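Local coordinates for protein pilin (Clostridioides difficile, PDB 6T8S) that probably assembles, as the major type IV pilin, into the pilus fibres of this bacterium, at residues Asn107-Ser112 against Asn120-Asn125. Residues are numbered along the deposited sequence; the frame is centred on the assembly and turned at random.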
loop_
_atom_site.group_PDB
_atom_site.type_symbol
_atom_site.label_atom_id
_atom_site.label_comp_id
_atom_site.label_asym_id
_atom_site.label_seq_id
_atom_site.Cartn_x
_atom_site.Cartn_y
_atom_site.Cartn_z
ATOM N N ASN A 107 -5.989 -11.768 -1.193
ATOM C CA ASN A 107 -5.817 -11.327 -2.600
ATOM C C ASN A 107 -5.582 -9.815 -2.684
ATOM O O ASN A 107 -5.908 -9.227 -3.729
ATOM C CB ASN A 107 -7.019 -11.735 -3.454
ATOM C CG ASN A 107 -7.155 -13.234 -3.589
ATOM O OD1 ASN A 107 -6.175 -13.964 -3.461
ATOM N ND2 ASN A 107 -8.368 -13.691 -3.839
ATOM N N LYS A 108 -4.976 -9.204 -1.663
ATOM C CA LYS A 108 -4.677 -7.755 -1.692
ATOM C C LYS A 108 -3.203 -7.474 -1.402
ATOM O O LYS A 108 -2.691 -6.544 -2.032
ATOM C CB LYS A 108 -5.611 -7.020 -0.724
ATOM C CG LYS A 108 -7.087 -7.103 -1.113
ATOM C CD LYS A 108 -7.856 -5.835 -0.888
ATOM C CE LYS A 108 -9.344 -5.957 -1.164
ATOM N NZ LYS A 108 -9.624 -6.100 -2.608
ATOM N N ILE A 109 -2.572 -8.186 -0.462
ATOM C CA ILE A 109 -1.214 -7.834 0.049
ATOM C C ILE A 109 -0.175 -8.775 -0.568
ATOM O O ILE A 109 -0.294 -10.009 -0.385
ATOM C CB ILE A 109 -1.161 -7.850 1.589
ATOM C CG1 ILE A 109 -2.340 -7.089 2.205
ATOM C CG2 ILE A 109 0.183 -7.310 2.063
ATOM C CD1 ILE A 109 -2.566 -7.421 3.650
ATOM N N TYR A 110 0.826 -8.210 -1.241
ATOM C CA TYR A 110 1.851 -8.965 -2.013
ATOM C C TYR A 110 3.248 -8.453 -1.641
ATOM O O TYR A 110 3.414 -7.240 -1.362
ATOM C CB TYR A 110 1.523 -8.876 -3.513
ATOM C CG TYR A 110 0.235 -9.566 -3.890
ATOM C CD1 TYR A 110 0.211 -10.910 -4.239
ATOM C CD2 TYR A 110 -0.982 -8.902 -3.822
ATOM C CE1 TYR A 110 -0.977 -11.557 -4.555
ATOM C CE2 TYR A 110 -2.181 -9.542 -4.109
ATOM C CZ TYR A 110 -2.183 -10.871 -4.493
ATOM O OH TYR A 110 -3.357 -11.528 -4.773
ATOM N N THR A 111 4.229 -9.363 -1.631
ATOM C CA THR A 111 5.657 -9.066 -1.333
ATOM C C THR A 111 6.457 -8.847 -2.625
ATOM O O THR A 111 7.624 -8.427 -2.519
ATOM C CB THR A 111 6.253 -10.165 -0.449
ATOM O OG1 THR A 111 6.110 -11.423 -1.104
ATOM C CG2 THR A 111 5.579 -10.236 0.905
ATOM N N SER A 112 5.879 -9.111 -3.802
ATOM C CA SER A 112 6.526 -8.833 -5.114
ATOM C C SER A 112 5.479 -8.558 -6.194
ATOM O O SER A 112 4.339 -9.052 -6.085
ATOM C CB SER A 112 7.427 -9.976 -5.533
ATOM O OG SER A 112 6.653 -11.116 -5.869
ATOM N N ASN A 120 4.093 -13.087 -4.889
ATOM C CA ASN A 120 3.817 -14.001 -3.746
ATOM C C ASN A 120 2.943 -13.255 -2.731
ATOM O O ASN A 120 3.311 -12.186 -2.251
ATOM C CB ASN A 120 5.087 -14.567 -3.091
ATOM C CG ASN A 120 5.575 -15.902 -3.650
ATOM O OD1 ASN A 120 4.939 -16.549 -4.490
ATOM N ND2 ASN A 120 6.728 -16.345 -3.178
ATOM N N PRO A 121 1.750 -13.777 -2.391
ATOM C CA PRO A 121 0.907 -13.117 -1.394
ATOM C C PRO A 121 1.530 -13.165 0.009
ATOM O O PRO A 121 2.127 -14.175 0.362
ATOM C CB PRO A 121 -0.408 -13.908 -1.426
ATOM C CG PRO A 121 -0.058 -15.249 -2.043
ATOM C CD PRO A 121 1.130 -14.991 -2.944
ATOM N N LEU A 122 1.393 -12.083 0.781
ATOM C CA LEU A 122 1.730 -12.108 2.224
ATOM C C LEU A 122 0.898 -13.216 2.878
ATOM O O LEU A 122 -0.272 -13.358 2.506
ATOM C CB LEU A 122 1.421 -10.740 2.853
ATOM C CG LEU A 122 1.930 -10.528 4.284
ATOM C CD1 LEU A 122 3.429 -10.291 4.328
ATOM C CD2 LEU A 122 1.218 -9.351 4.942
ATOM N N THR A 123 1.477 -13.965 3.819
ATOM C CA THR A 123 0.749 -14.942 4.663
ATOM C C THR A 123 0.812 -14.510 6.130
ATOM O O THR A 123 1.653 -13.647 6.489
ATOM C CB THR A 123 1.290 -16.371 4.507
ATOM O OG1 THR A 123 2.443 -16.506 5.340
ATOM C CG2 THR A 123 1.631 -16.711 3.071
ATOM N N SER A 124 -0.004 -15.149 6.963
ATOM C CA SER A 124 -0.087 -14.857 8.414
ATOM C C SER A 124 1.212 -15.285 9.120
ATOM O O SER A 124 1.413 -14.867 10.260
ATOM C CB SER A 124 -1.309 -15.498 9.004
ATOM O OG SER A 124 -1.227 -16.898 8.875
ATOM N N ASN A 125 2.080 -16.061 8.462
ATOM C CA ASN A 125 3.387 -16.510 9.023
ATOM C C ASN A 125 4.567 -15.781 8.365
ATOM O O ASN A 125 5.711 -16.171 8.653
ATOM C CB ASN A 125 3.585 -18.020 8.844
ATOM C CG ASN A 125 2.551 -18.826 9.594
ATOM O OD1 ASN A 125 2.199 -18.494 10.718
ATOM N ND2 ASN A 125 2.044 -19.877 8.974
HETATM O O HOH W 1 -1.995 -11.860 0.826
#
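With chi1 at 57°, Thr111 holds OG1 between its own N and carbonyl carbon, so that the hydroxyl joins the backbone N-H at Asn120 O. Thr111 N lies 3.0 Å from Asn120 O, in a nearly straight hydrogen bond (175° at the hydrogen) that almost follows the carbonyl direction. Thr111 OG1 approaches Asn120 O at 3.1 Å, tilted from the carbonyl plane. Two donors from one residue thus grip a single acceptor. The same rotation turns Thr111 CG2 to Leu122 CD1, 4.0 Å away. Leu122, its CG anti to the backbone N (chi1 -170°), also brings CD2 to 3.7 Å from Ile109 CG2, beside helix 94-104. Next to this apolar pair, Leu122 N donates to Ile109 O at 2.9 Å from above the carbonyl plane, and a water donating to both Ile109 O and Leu122 O adds a second link. Tyr110 sets its ring obliquely against Pro121, CE1 to CB 4.0 Å. The hydrogen bonds from Thr111 N and Leu122 N make Tyr110 and Pro121 a non-hydrogen-bonded pair. Tyr110 is also backbone hydrogen-bonded to Tyr134 of strand 128-138; the arrangement illustrates how a single antiparallel bridge fastens a loop to a short strand of a pilin's C-terminal antiparallel sheet.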